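Local coordinates for protein aspartate-semialdehyde dehydrogenase (PDB 5CEF) that catalyses the NADPH-dependent reductive dephosphorylation of 4-phospho-L-aspartate to its semialdehyde, a step toward methionine and threonine, at residues D107-S112 with K149-T154; D120-L125 with I138-E143; G211-I216 with A246-V251. One frame throughout, in Å; residues are numbered along the deposited sequence.

In the fold
Two of the contacts lie in the Rossmann-type half of the subunit and the third in the dimerisation half. Contact 1 pairs neighbouring strands of the parallel sheet, and contact 2, nested within the chain loop that it closes, packs a turn on the helix leading into the second of those strands. Their centres lie about 10 Å apart, and they touch directly: Arg142 NH2 is 2.9 Å from Lys149 O, probably hydrogen-bonded. Contact 3 has its centre about 27 Å from those of the others. It lies close to the predicted catalytic residues, with the side chain of Glu212 about 6 Å from that of His257, the predicted proton acceptor, and about 7 Å from that of Cys158, the predicted thioester nucleophile.

Contact 1 of 3, residues D107-S112 with K149-T154; sequences DLVVYS and KGYIVT
Asp107 OD1 receives two backbone N-H groups at once, from Lys149 N at 3.1 Å and from Gly150 N at 3.1 Å. Both donors come from the same face of the carboxylate: Lys149 N on the syn side, 31° out of its plane, and Gly150 N from further above, 62° out. The lysine chain bends at its last two torsions, and this curl returns NZ to Asp107 O, to which it is hydrogen-bonded. Backbone and side chain of Asp107 are thus both held where a Schellman motif ends the preceding helix.

Beyond this clasp the strands run parallel, as in a Rossmann fold. Val110 N is hydrogen-bonded to Tyr151 O at 2.8 Å, and the pairing continues from Val153 N to Val110 O and from Ser112 N to Val153 O. One face carries Val109, Tyr111, Tyr151 and Val153. There Val109 CG1 sits over the Tyr151 ring, 3.7 Å from its centroid in a CH-pi contact, while Val153 CB meets a face of the Tyr111 ring. The two ring planes stand at 74°, and Tyr111 OH and Tyr151 OH share a hydrogen bond of 2.8 Å, in which either could be the donor.

Helix 349-362 packs on both tyrosines, with helix 138-145 against Tyr151 and Val153. Helix 93-105 covers Val110 and Ile152 on the other face, and strand 86-89 continues the sheet beyond 109-112.

Contact 2 of 3, residues D120-L125 with I138-E143; sequences DPLCPL and IPYQRE
Leu122 and Gln141 bring the backbones of 120-125 and 138-143 together, their CA atoms 5.3 Å apart. The first segment opens with a type I beta turn from Asp120 to Cys123, closed by Cys123 N to Asp120 O, and an Asx turn is built into it: Asp120 OD1 uses its anti lone pair to accept from Leu122 N at 2.9 Å. The second is the opening part of helix 138-145. Within the Rossmann-type half, this packs the loop approaching strand 125-126, an outermost strand of the sheet within this chain, against the helix that precedes strand 151-155.

Gln141 reaches across to the turn in an extended form, CG anti to the backbone N (chi1 179°) and the chain straight beyond it. Its NE2 gives a weak, bent hydrogen bond to Leu122 O at 2.9 Å, with an N-H...O angle of 127°. Its OE1 has firmer partners outside the turn, Ile152 N and Arg104 NH1, so a single amide ties turn, helix and sheet together. The aliphatic stem also works: Gln141 CG lies 3.9 Å from Leu122 CB.

Apolar contacts flank the amide. Leu122 CD2 approaches Tyr140 CE2 to 3.5 Å, the leucine branch slanting across the tyrosine side chain. Pro124 and Ile138 meet at about a right angle, the pyrrolidine ring touching the end of the isoleucine chain, where Pro124 CG is 3.7 Å from Ile138 CD1.

Contact 3 of 3, residues G211-I216 with A246-V251; sequences GEEDKI and ATCTRV
The carboxylate of Glu213 is the flat group that reaches strand 246-250: Cys248 N donates to Glu213 OE2 at 2.9 Å from the anti side, 27° out of the carboxylate plane. The arrangement is a helix packed on a strand of a mixed sheet, the outermost on its side within this chain, in the dimerisation domain shared with the glyceraldehyde-3-phosphate dehydrogenase superfamily; helix 212-216 and strand 246-250 run at 138° to one another.

Glu213 CG is anti to the carbonyl carbon (chi1 -69°) and the chain is extended beyond it, which carries the acid past Ala246 O to the backbone N-H of Cys248. A water adds a second link, donating to Glu213 OE2 at 2.7 Å and to Cys248 O at 2.8 Å. The second subunit adds two salt bridges, its Arg327 with OE2 and its Arg329 with OE1, so this acid serves the helix, the strand and the subunit interface together. The two arginines would be expected to stabilise its negative charge.

Glu212, one residue earlier, lies with its methylene part beside the cysteine, its CG 3.7 Å from Cys248 SG. A bend at chi2 turns its carboxylate elsewhere, and OE2 is hydrogen-bonded to Gln186 NE2 and to OG of Ser159, the residue after Cys158, the predicted acyl-thioester residue. One helical turn on from Glu212, Ile216 adds an apolar contact to the strand and also rests on helix 158-174. Cys248 SG accordingly lies among Glu212, Glu213 and Ile216, with Ile216 CD1 3.6 Å from Cys248 SG.

Contact 1 of 3, residues D107-S112 with K149-T154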
ATOM      1  N   ASP A 107      25.495 -33.935 -22.965  1.00 42.37           N
ATOM      2  CA  ASP A 107      25.697 -34.873 -21.852  1.00 40.43           C
ATOM      3  C   ASP A 107      25.897 -34.208 -20.486  1.00 38.42           C
ATOM      4  O   ASP A 107      26.587 -34.741 -19.613  1.00 38.14           O
ATOM      5  CB  ASP A 107      26.837 -35.842 -22.179  1.00 43.48           C
ATOM      6  CG  ASP A 107      26.590 -37.244 -21.635  1.00 49.67           C
ATOM      7  OD1 ASP A 107      25.420 -37.689 -21.560  1.00 46.48           O
ATOM      8  OD2 ASP A 107      27.578 -37.925 -21.286  1.00 60.03           O
ATOM      9  N   LEU A 108      25.295 -33.032 -20.304  1.00 37.80           N
ATOM     10  CA  LEU A 108      25.305 -32.339 -19.009  1.00 35.20           C
ATOM     11  C   LEU A 108      23.947 -32.408 -18.313  1.00 37.78           C
ATOM     12  O   LEU A 108      22.880 -32.539 -18.952  1.00 39.57           O
ATOM     13  CB  LEU A 108      25.696 -30.878 -19.187  1.00 32.84           C
ATOM     14  CG  LEU A 108      27.098 -30.686 -19.739  1.00 34.40           C
ATOM     15  CD1 LEU A 108      27.274 -29.231 -20.205  1.00 37.11           C
ATOM     16  CD2 LEU A 108      28.159 -31.070 -18.724  1.00 32.63           C
ATOM     17  N   VAL A 109      23.997 -32.248 -17.000  1.00 35.49           N
ATOM     18  CA  VAL A 109      22.823 -32.300 -16.179  1.00 36.89           C
ATOM     19  C   VAL A 109      22.223 -30.906 -15.951  1.00 36.73           C
ATOM     20  O   VAL A 109      22.920 -30.009 -15.479  1.00 37.77           O
ATOM     21  CB  VAL A 109      23.168 -32.939 -14.836  1.00 37.26           C
ATOM     22  CG1 VAL A 109      21.946 -32.960 -13.936  1.00 40.90           C
ATOM     23  CG2 VAL A 109      23.697 -34.339 -15.056  1.00 38.89           C
ATOM     24  N   VAL A 110      20.917 -30.748 -16.211  1.00 34.71           N
ATOM     25  CA  VAL A 110      20.280 -29.446 -16.160  1.00 34.10           C
ATOM     26  C   VAL A 110      19.075 -29.409 -15.215  1.00 34.83           C
ATOM     27  O   VAL A 110      18.155 -30.221 -15.341  1.00 35.81           O
ATOM     28  CB  VAL A 110      19.840 -29.018 -17.576  1.00 36.63           C
ATOM     29  CG1 VAL A 110      19.194 -27.641 -17.526  1.00 40.20           C
ATOM     30  CG2 VAL A 110      21.027 -28.972 -18.511  1.00 36.84           C
ATOM     31  N   TYR A 111      19.109 -28.479 -14.257  1.00 35.04           N
ATOM     32  CA  TYR A 111      18.010 -28.226 -13.348  1.00 34.66           C
ATOM     33  C   TYR A 111      17.390 -26.930 -13.776  1.00 35.85           C
ATOM     34  O   TYR A 111      17.957 -25.883 -13.536  1.00 37.08           O
ATOM     35  CB  TYR A 111      18.485 -28.240 -11.874  1.00 34.94           C
ATOM     36  CG  TYR A 111      18.541 -29.679 -11.391  1.00 33.49           C
ATOM     37  CD1 TYR A 111      19.503 -30.527 -11.844  1.00 37.39           C
ATOM     38  CD2 TYR A 111      17.563 -30.211 -10.568  1.00 36.42           C
ATOM     39  CE1 TYR A 111      19.529 -31.888 -11.475  1.00 40.41           C
ATOM     40  CE2 TYR A 111      17.614 -31.542 -10.168  1.00 36.47           C
ATOM     41  CZ  TYR A 111      18.592 -32.371 -10.636  1.00 36.45           C
ATOM     42  OH  TYR A 111      18.622 -33.699 -10.321  1.00 43.29           O
ATOM     43  N   SER A 112      16.214 -27.017 -14.410  1.00 37.05           N
ATOM     44  CA  SER A 112      15.576 -25.865 -15.037  1.00 36.56           C
ATOM     45  C   SER A 112      14.394 -25.308 -14.264  1.00 36.24           C
ATOM     46  O   SER A 112      13.738 -26.015 -13.496  1.00 33.55           O
ATOM     47  CB  SER A 112      15.099 -26.247 -16.440  1.00 39.06           C
ATOM     48  OG  SER A 112      14.066 -25.382 -16.927  1.00 42.28           O
ATOM     49  N   LYS A 149      25.217 -39.586 -19.116  1.00 52.50           N
ATOM     50  CA  LYS A 149      25.256 -38.728 -17.930  1.00 53.27           C
ATOM     51  C   LYS A 149      24.138 -37.651 -17.892  1.00 52.28           C
ATOM     52  O   LYS A 149      23.527 -37.399 -16.848  1.00 56.62           O
ATOM     53  CB  LYS A 149      26.644 -38.086 -17.878  1.00 56.37           C
ATOM     54  CG  LYS A 149      26.849 -37.071 -16.775  1.00 63.18           C
ATOM     55  CD  LYS A 149      28.304 -37.020 -16.295  1.00 70.83           C
ATOM     56  CE  LYS A 149      29.314 -36.674 -17.386  1.00 74.88           C
ATOM     57  NZ  LYS A 149      29.162 -35.282 -17.912  1.00 74.54           N
ATOM     58  N   GLY A 150      23.826 -37.041 -19.032  1.00 50.32           N
ATOM     59  CA  GLY A 150      22.939 -35.877 -19.059  1.00 46.46           C
ATOM     60  C   GLY A 150      21.448 -36.159 -18.878  1.00 44.08           C
ATOM     61  O   GLY A 150      20.945 -37.199 -19.302  1.00 49.70           O
ATOM     62  N   TYR A 151      20.749 -35.180 -18.311  1.00 37.77           N
ATOM     63  CA  TYR A 151      19.299 -35.172 -18.245  1.00 34.16           C
ATOM     64  C   TYR A 151      18.765 -33.786 -17.826  1.00 32.28           C
ATOM     65  O   TYR A 151      19.532 -32.887 -17.448  1.00 30.57           O
ATOM     66  CB  TYR A 151      18.805 -36.225 -17.274  1.00 33.25           C
ATOM     67  CG  TYR A 151      19.136 -35.941 -15.818  1.00 34.55           C
ATOM     68  CD1 TYR A 151      18.297 -35.172 -14.986  1.00 34.83           C
ATOM     69  CD2 TYR A 151      20.287 -36.474 -15.256  1.00 35.68           C
ATOM     70  CE1 TYR A 151      18.644 -34.931 -13.640  1.00 36.01           C
ATOM     71  CE2 TYR A 151      20.626 -36.262 -13.934  1.00 30.54           C
ATOM     72  CZ  TYR A 151      19.812 -35.505 -13.134  1.00 35.74           C
ATOM     73  OH  TYR A 151      20.232 -35.337 -11.836  1.00 38.24           O
ATOM     74  N   ILE A 152      17.447 -33.637 -17.928  1.00 32.03           N
ATOM     75  CA  ILE A 152      16.743 -32.458 -17.464  1.00 32.36           C
ATOM     76  C   ILE A 152      15.721 -32.806 -16.383  1.00 32.72           C
ATOM     77  O   ILE A 152      14.973 -33.791 -16.507  1.00 33.68           O
ATOM     78  CB  ILE A 152      16.015 -31.745 -18.628  1.00 32.02           C
ATOM     79  CG1 ILE A 152      17.023 -30.972 -19.455  1.00 34.79           C
ATOM     80  CG2 ILE A 152      14.988 -30.771 -18.104  1.00 30.99           C
ATOM     81  CD1 ILE A 152      16.507 -30.533 -20.810  1.00 36.79           C
ATOM     82  N   VAL A 153      15.717 -31.989 -15.323  1.00 31.70           N
ATOM     83  CA  VAL A 153      14.667 -31.989 -14.304  1.00 28.01           C
ATOM     84  C   VAL A 153      14.180 -30.587 -14.183  1.00 28.09           C
ATOM     85  O   VAL A 153      14.978 -29.644 -14.208  1.00 31.26           O
ATOM     86  CB  VAL A 153      15.193 -32.414 -12.931  1.00 27.02           C
ATOM     87  CG1 VAL A 153      14.165 -32.121 -11.872  1.00 28.60           C
ATOM     88  CG2 VAL A 153      15.529 -33.884 -12.926  1.00 27.98           C
ATOM     89  N   THR A 154      12.873 -30.416 -14.098  1.00 28.96           N
ATOM     90  CA  THR A 154      12.318 -29.098 -13.926  1.00 30.44           C
ATOM     91  C   THR A 154      11.779 -28.944 -12.522  1.00 31.98           C
ATOM     92  O   THR A 154      11.212 -29.850 -11.960  1.00 31.45           O
ATOM     93  CB  THR A 154      11.177 -28.797 -14.894  1.00 35.13           C
ATOM     94  OG1 THR A 154      10.180 -29.814 -14.765  1.00 40.62           O
ATOM     95  CG2 THR A 154      11.678 -28.752 -16.297  1.00 35.42           C
TER

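Contact 2 of 3, residues D120-L125 with I138-E143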
ATOM      1  N   ASP A 120       7.109 -32.645 -20.442  1.00 29.08           N
ATOM      2  CA  ASP A 120       7.801 -33.654 -21.251  1.00 28.86           C
ATOM      3  C   ASP A 120       7.684 -35.004 -20.532  1.00 30.19           C
ATOM      4  O   ASP A 120       7.942 -35.106 -19.338  1.00 29.55           O
ATOM      5  CB  ASP A 120       9.255 -33.262 -21.431  1.00 28.55           C
ATOM      6  CG  ASP A 120      10.000 -34.187 -22.344  1.00 28.68           C
ATOM      7  OD1 ASP A 120      10.179 -35.382 -22.011  1.00 29.80           O
ATOM      8  OD2 ASP A 120      10.500 -33.678 -23.352  1.00 28.82           O
ATOM      9  N   PRO A 121       7.274 -36.047 -21.251  1.00 32.43           N
ATOM     10  CA  PRO A 121       6.962 -37.318 -20.549  1.00 33.28           C
ATOM     11  C   PRO A 121       8.169 -38.077 -20.001  1.00 30.35           C
ATOM     12  O   PRO A 121       7.981 -39.074 -19.338  1.00 29.96           O
ATOM     13  CB  PRO A 121       6.225 -38.162 -21.609  1.00 33.20           C
ATOM     14  CG  PRO A 121       6.561 -37.514 -22.934  1.00 34.76           C
ATOM     15  CD  PRO A 121       6.903 -36.069 -22.679  1.00 32.94           C
ATOM     16  N   LEU A 122       9.386 -37.608 -20.258  1.00 32.92           N
ATOM     17  CA  LEU A 122      10.594 -38.218 -19.668  1.00 36.37           C
ATOM     18  C   LEU A 122      11.276 -37.344 -18.602  1.00 35.07           C
ATOM     19  O   LEU A 122      12.252 -37.772 -17.972  1.00 37.12           O
ATOM     20  CB  LEU A 122      11.624 -38.498 -20.762  1.00 37.74           C
ATOM     21  CG  LEU A 122      11.151 -39.311 -21.973  1.00 35.86           C
ATOM     22  CD1 LEU A 122      12.131 -39.211 -23.118  1.00 35.03           C
ATOM     23  CD2 LEU A 122      10.925 -40.763 -21.556  1.00 36.19           C
ATOM     24  N   CYS A 123      10.759 -36.138 -18.399  1.00 32.82           N
ATOM     25  CA  CYS A 123      11.406 -35.192 -17.533  1.00 33.09           C
ATOM     26  C   CYS A 123      10.591 -35.000 -16.261  1.00 31.33           C
ATOM     27  O   CYS A 123       9.462 -34.537 -16.320  1.00 28.49           O
ATOM     28  CB  CYS A 123      11.549 -33.852 -18.251  1.00 34.79           C
ATOM     29  SG  CYS A 123      12.575 -33.919 -19.735  1.00 35.35           S
ATOM     30  N   PRO A 124      11.170 -35.333 -15.108  1.00 32.39           N
ATOM     31  CA  PRO A 124      10.474 -35.113 -13.846  1.00 32.79           C
ATOM     32  C   PRO A 124      10.250 -33.644 -13.555  1.00 32.41           C
ATOM     33  O   PRO A 124      11.071 -32.805 -13.924  1.00 34.14           O
ATOM     34  CB  PRO A 124      11.430 -35.681 -12.797  1.00 32.35           C
ATOM     35  CG  PRO A 124      12.451 -36.456 -13.541  1.00 33.05           C
ATOM     36  CD  PRO A 124      12.543 -35.825 -14.886  1.00 35.72           C
ATOM     37  N   LEU A 125       9.115 -33.354 -12.936  1.00 30.97           N
ATOM     38  CA  LEU A 125       8.763 -32.035 -12.469  1.00 30.44           C
ATOM     39  C   LEU A 125       8.647 -32.142 -10.960  1.00 28.14           C
ATOM     40  O   LEU A 125       7.663 -32.668 -10.436  1.00 26.61           O
ATOM     41  CB  LEU A 125       7.431 -31.624 -13.058  1.00 36.24           C
ATOM     42  CG  LEU A 125       6.745 -30.405 -12.433  1.00 41.25           C
ATOM     43  CD1 LEU A 125       7.642 -29.178 -12.521  1.00 45.13           C
ATOM     44  CD2 LEU A 125       5.437 -30.141 -13.141  1.00 42.16           C
ATOM     45  N   ILE A 138      14.927 -41.237 -14.437  1.00 32.51           N
ATOM     46  CA  ILE A 138      16.085 -40.621 -15.115  1.00 32.89           C
ATOM     47  C   ILE A 138      16.894 -41.594 -15.996  1.00 35.03           C
ATOM     48  O   ILE A 138      17.269 -41.238 -17.118  1.00 33.80           O
ATOM     49  CB  ILE A 138      17.008 -39.901 -14.099  1.00 32.20           C
ATOM     50  CG1 ILE A 138      16.289 -38.699 -13.478  1.00 32.18           C
ATOM     51  CG2 ILE A 138      18.272 -39.409 -14.772  1.00 32.96           C
ATOM     52  CD1 ILE A 138      15.851 -37.655 -14.483  1.00 33.95           C
ATOM     53  N   PRO A 139      17.161 -42.825 -15.511  1.00 37.42           N
ATOM     54  CA  PRO A 139      17.881 -43.788 -16.368  1.00 37.85           C
ATOM     55  C   PRO A 139      17.179 -43.998 -17.702  1.00 40.30           C
ATOM     56  O   PRO A 139      17.823 -44.001 -18.744  1.00 41.27           O
ATOM     57  CB  PRO A 139      17.888 -45.066 -15.523  1.00 34.78           C
ATOM     58  CG  PRO A 139      17.944 -44.543 -14.127  1.00 35.83           C
ATOM     59  CD  PRO A 139      17.025 -43.332 -14.132  1.00 36.94           C
ATOM     60  N   TYR A 140      15.853 -44.101 -17.668  1.00 42.36           N
ATOM     61  CA  TYR A 140      15.072 -44.223 -18.893  1.00 42.61           C
ATOM     62  C   TYR A 140      15.173 -42.982 -19.792  1.00 41.59           C
ATOM     63  O   TYR A 140      15.195 -43.100 -21.026  1.00 42.13           O
ATOM     64  CB  TYR A 140      13.602 -44.557 -18.571  1.00 43.70           C
ATOM     65  CG  TYR A 140      12.798 -44.865 -19.804  1.00 46.43           C
ATOM     66  CD1 TYR A 140      13.083 -45.993 -20.581  1.00 48.94           C
ATOM     67  CD2 TYR A 140      11.785 -44.018 -20.238  1.00 50.64           C
ATOM     68  CE1 TYR A 140      12.362 -46.290 -21.727  1.00 47.43           C
ATOM     69  CE2 TYR A 140      11.061 -44.303 -21.394  1.00 50.24           C
ATOM     70  CZ  TYR A 140      11.352 -45.448 -22.120  1.00 46.84           C
ATOM     71  OH  TYR A 140      10.669 -45.720 -23.259  1.00 43.53           O
ATOM     72  N   GLN A 141      15.234 -41.796 -19.192  1.00 39.48           N
ATOM     73  CA  GLN A 141      15.364 -40.554 -19.980  1.00 38.22           C
ATOM     74  C   GLN A 141      16.685 -40.572 -20.713  1.00 37.73           C
ATOM     75  O   GLN A 141      16.749 -40.250 -21.900  1.00 35.22           O
ATOM     76  CB  GLN A 141      15.237 -39.264 -19.119  1.00 36.34           C
ATOM     77  CG  GLN A 141      15.386 -37.981 -19.939  1.00 36.80           C
ATOM     78  CD  GLN A 141      15.523 -36.667 -19.134  1.00 36.56           C
ATOM     79  OE1 GLN A 141      16.183 -35.717 -19.590  1.00 34.31           O
ATOM     80  NE2 GLN A 141      14.851 -36.578 -18.006  1.00 34.34           N
ATOM     81  N   ARG A 142      17.743 -40.923 -19.982  1.00 40.22           N
ATOM     82  CA  ARG A 142      19.087 -41.073 -20.558  1.00 41.04           C
ATOM     83  C   ARG A 142      19.122 -42.087 -21.697  1.00 41.17           C
ATOM     84  O   ARG A 142      19.548 -41.769 -22.818  1.00 42.24           O
ATOM     85  CB  ARG A 142      20.057 -41.542 -19.496  1.00 38.82           C
ATOM     86  CG  ARG A 142      20.458 -40.463 -18.528  1.00 39.03           C
ATOM     87  CD  ARG A 142      21.122 -41.068 -17.308  1.00 37.85           C
ATOM     88  NE  ARG A 142      21.849 -40.056 -16.556  1.00 41.24           N
ATOM     89  CZ  ARG A 142      22.358 -40.240 -15.337  1.00 40.48           C
ATOM     90  NH1 ARG A 142      22.231 -41.414 -14.724  1.00 39.10           N
ATOM     91  NH2 ARG A 142      22.992 -39.249 -14.735  1.00 37.45           N
ATOM     92  N   GLU A 143      18.647 -43.292 -21.411  1.00 40.93           N
ATOM     93  CA  GLU A 143      18.622 -44.346 -22.410  1.00 46.01           C
ATOM     94  C   GLU A 143      17.910 -43.868 -23.678  1.00 43.52           C
ATOM     95  O   GLU A 143      18.470 -43.971 -24.761  1.00 40.54           O
ATOM     96  CB  GLU A 143      17.980 -45.599 -21.845  1.00 52.12           C
ATOM     97  CG  GLU A 143      17.608 -46.646 -22.888  1.00 62.70           C
ATOM     98  CD  GLU A 143      16.597 -47.650 -22.352  1.00 70.10           C
ATOM     99  OE1 GLU A 143      15.562 -47.896 -23.044  1.00 59.77           O
ATOM    100  OE2 GLU A 143      16.836 -48.142 -21.212  1.00 70.20           O
TER

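Contact 3 of 3, residues G211-I216 with A246-V251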
ATOM      1  N   GLY A 211      -0.922 -17.832 -17.440  1.00 36.71           N
ATOM      2  CA  GLY A 211      -0.373 -19.190 -17.343  1.00 38.54           C
ATOM      3  C   GLY A 211      -0.402 -19.867 -15.980  1.00 38.20           C
ATOM      4  O   GLY A 211      -0.141 -21.045 -15.884  1.00 37.29           O
ATOM      5  N   GLU A 212      -0.768 -19.138 -14.935  1.00 39.01           N
ATOM      6  CA  GLU A 212      -0.553 -19.614 -13.586  1.00 32.64           C
ATOM      7  C   GLU A 212      -1.616 -20.662 -13.168  1.00 32.23           C
ATOM      8  O   GLU A 212      -1.285 -21.675 -12.579  1.00 27.02           O
ATOM      9  CB  GLU A 212      -0.544 -18.432 -12.627  1.00 32.97           C
ATOM     10  CG  GLU A 212       0.056 -18.724 -11.274  1.00 33.08           C
ATOM     11  CD  GLU A 212       1.569 -18.471 -11.207  1.00 34.20           C
ATOM     12  OE1 GLU A 212       2.207 -18.406 -12.266  1.00 38.38           O
ATOM     13  OE2 GLU A 212       2.131 -18.407 -10.092  1.00 29.51           O
ATOM     14  N   GLU A 213      -2.877 -20.420 -13.508  1.00 31.13           N
ATOM     15  CA  GLU A 213      -3.928 -21.359 -13.221  1.00 31.66           C
ATOM     16  C   GLU A 213      -3.664 -22.667 -13.949  1.00 35.07           C
ATOM     17  O   GLU A 213      -3.814 -23.759 -13.391  1.00 39.96           O
ATOM     18  CB  GLU A 213      -5.274 -20.777 -13.626  1.00 30.88           C
ATOM     19  CG  GLU A 213      -5.641 -19.642 -12.711  1.00 33.56           C
ATOM     20  CD  GLU A 213      -6.703 -18.710 -13.266  1.00 33.31           C
ATOM     21  OE1 GLU A 213      -7.454 -19.088 -14.185  1.00 28.41           O
ATOM     22  OE2 GLU A 213      -6.811 -17.595 -12.692  1.00 34.17           O
ATOM     23  N   ASP A 214      -3.322 -22.549 -15.216  1.00 39.10           N
ATOM     24  CA  ASP A 214      -3.167 -23.697 -16.039  1.00 42.32           C
ATOM     25  C   ASP A 214      -2.038 -24.578 -15.507  1.00 38.96           C
ATOM     26  O   ASP A 214      -2.159 -25.808 -15.474  1.00 36.53           O
ATOM     27  CB  ASP A 214      -2.923 -23.253 -17.470  1.00 48.08           C
ATOM     28  CG  ASP A 214      -2.777 -24.422 -18.381  1.00 62.18           C
ATOM     29  OD1 ASP A 214      -3.688 -25.286 -18.398  1.00 63.32           O
ATOM     30  OD2 ASP A 214      -1.724 -24.530 -19.024  1.00 68.92           O
ATOM     31  N   LYS A 215      -0.971 -23.949 -15.044  1.00 35.79           N
ATOM     32  CA  LYS A 215       0.109 -24.686 -14.414  1.00 35.27           C
ATOM     33  C   LYS A 215      -0.357 -25.436 -13.173  1.00 34.21           C
ATOM     34  O   LYS A 215      -0.171 -26.622 -13.093  1.00 37.87           O
ATOM     35  CB  LYS A 215       1.220 -23.751 -13.981  1.00 36.89           C
ATOM     36  CG  LYS A 215       2.089 -23.223 -15.108  1.00 39.09           C
ATOM     37  CD  LYS A 215       3.243 -22.412 -14.536  1.00 39.93           C
ATOM     38  CE  LYS A 215       4.136 -21.830 -15.616  1.00 40.64           C
ATOM     39  NZ  LYS A 215       3.602 -20.568 -16.177  1.00 42.31           N
ATOM     40  N   ILE A 216      -1.003 -24.756 -12.234  1.00 28.62           N
ATOM     41  CA  ILE A 216      -1.508 -25.414 -11.057  1.00 29.79           C
ATOM     42  C   ILE A 216      -2.421 -26.581 -11.400  1.00 29.06           C
ATOM     43  O   ILE A 216      -2.327 -27.626 -10.791  1.00 30.41           O
ATOM     44  CB  ILE A 216      -2.239 -24.436 -10.079  1.00 34.24           C
ATOM     45  CG1 ILE A 216      -1.235 -23.476  -9.426  1.00 34.77           C
ATOM     46  CG2 ILE A 216      -2.918 -25.181  -8.938  1.00 32.94           C
ATOM     47  CD1 ILE A 216      -1.858 -22.246  -8.775  1.00 38.26           C
ATOM     48  N   ALA A 246      -8.437 -23.607 -10.314  1.00 28.06           N
ATOM     49  CA  ALA A 246      -7.760 -22.490  -9.691  1.00 29.48           C
ATOM     50  C   ALA A 246      -8.141 -21.104 -10.255  1.00 29.67           C
ATOM     51  O   ALA A 246      -8.448 -20.952 -11.438  1.00 29.93           O
ATOM     52  CB  ALA A 246      -6.267 -22.672  -9.858  1.00 29.41           C
ATOM     53  N   THR A 247      -8.077 -20.097  -9.391  1.00 28.33           N
ATOM     54  CA  THR A 247      -8.074 -18.717  -9.805  1.00 27.82           C
ATOM     55  C   THR A 247      -6.872 -18.096  -9.113  1.00 27.31           C
ATOM     56  O   THR A 247      -6.683 -18.307  -7.918  1.00 23.34           O
ATOM     57  CB  THR A 247      -9.337 -18.010  -9.343  1.00 31.15           C
ATOM     58  OG1 THR A 247     -10.514 -18.722  -9.751  1.00 31.13           O
ATOM     59  CG2 THR A 247      -9.381 -16.657  -9.928  1.00 35.46           C
ATOM     60  N   CYS A 248      -6.032 -17.382  -9.859  1.00 25.72           N
ATOM     61  CA  CYS A 248      -4.780 -16.859  -9.327  1.00 24.39           C
ATOM     62  C   CYS A 248      -4.783 -15.370  -9.438  1.00 25.44           C
ATOM     63  O   CYS A 248      -5.046 -14.811 -10.512  1.00 25.75           O
ATOM     64  CB  CYS A 248      -3.603 -17.407 -10.099  1.00 25.04           C
ATOM     65  SG  CYS A 248      -3.354 -19.175  -9.828  1.00 26.03           S
ATOM     66  N   THR A 249      -4.578 -14.688  -8.310  1.00 26.68           N
ATOM     67  CA  THR A 249      -4.625 -13.235  -8.306  1.00 26.16           C
ATOM     68  C   THR A 249      -3.332 -12.692  -7.781  1.00 27.38           C
ATOM     69  O   THR A 249      -2.603 -13.387  -7.081  1.00 28.57           O
ATOM     70  CB  THR A 249      -5.742 -12.699  -7.435  1.00 24.66           C
ATOM     71  OG1 THR A 249      -5.390 -12.891  -6.071  1.00 26.40           O
ATOM     72  CG2 THR A 249      -7.008 -13.403  -7.718  1.00 23.79           C
ATOM     73  N   ARG A 250      -3.065 -11.433  -8.112  1.00 26.72           N
ATOM     74  CA  ARG A 250      -1.931 -10.712  -7.559  1.00 26.19           C
ATOM     75  C   ARG A 250      -2.453  -9.656  -6.584  1.00 25.36           C
ATOM     76  O   ARG A 250      -3.434  -8.992  -6.881  1.00 24.31           O
ATOM     77  CB  ARG A 250      -1.163 -10.044  -8.659  1.00 26.06           C
ATOM     78  CG  ARG A 250       0.084  -9.332  -8.194  1.00 26.82           C
ATOM     79  CD  ARG A 250       1.229 -10.310  -8.127  1.00 27.06           C
ATOM     80  NE  ARG A 250       1.613 -10.774  -9.465  1.00 28.67           N
ATOM     81  CZ  ARG A 250       2.455 -11.794  -9.675  1.00 32.23           C
ATOM     82  NH1 ARG A 250       2.945 -12.513  -8.653  1.00 33.29           N
ATOM     83  NH2 ARG A 250       2.789 -12.139 -10.905  1.00 30.22           N
ATOM     84  N   VAL A 251      -1.778  -9.500  -5.445  1.00 23.82           N
ATOM     85  CA  VAL A 251      -2.176  -8.534  -4.422  1.00 24.10           C
ATOM     86  C   VAL A 251      -0.967  -7.670  -4.076  1.00 25.59           C
ATOM     87  O   VAL A 251       0.154  -8.022  -4.387  1.00 23.30           O
ATOM     88  CB  VAL A 251      -2.678  -9.233  -3.159  1.00 25.21           C
ATOM     89  CG1 VAL A 251      -4.006  -9.920  -3.416  1.00 25.39           C
ATOM     90  CG2 VAL A 251      -1.666 -10.256  -2.635  1.00 24.54           C
TER
HETATM   91  O   HOH W   1      -4.806 -15.904 -13.118  1.00 34.73           O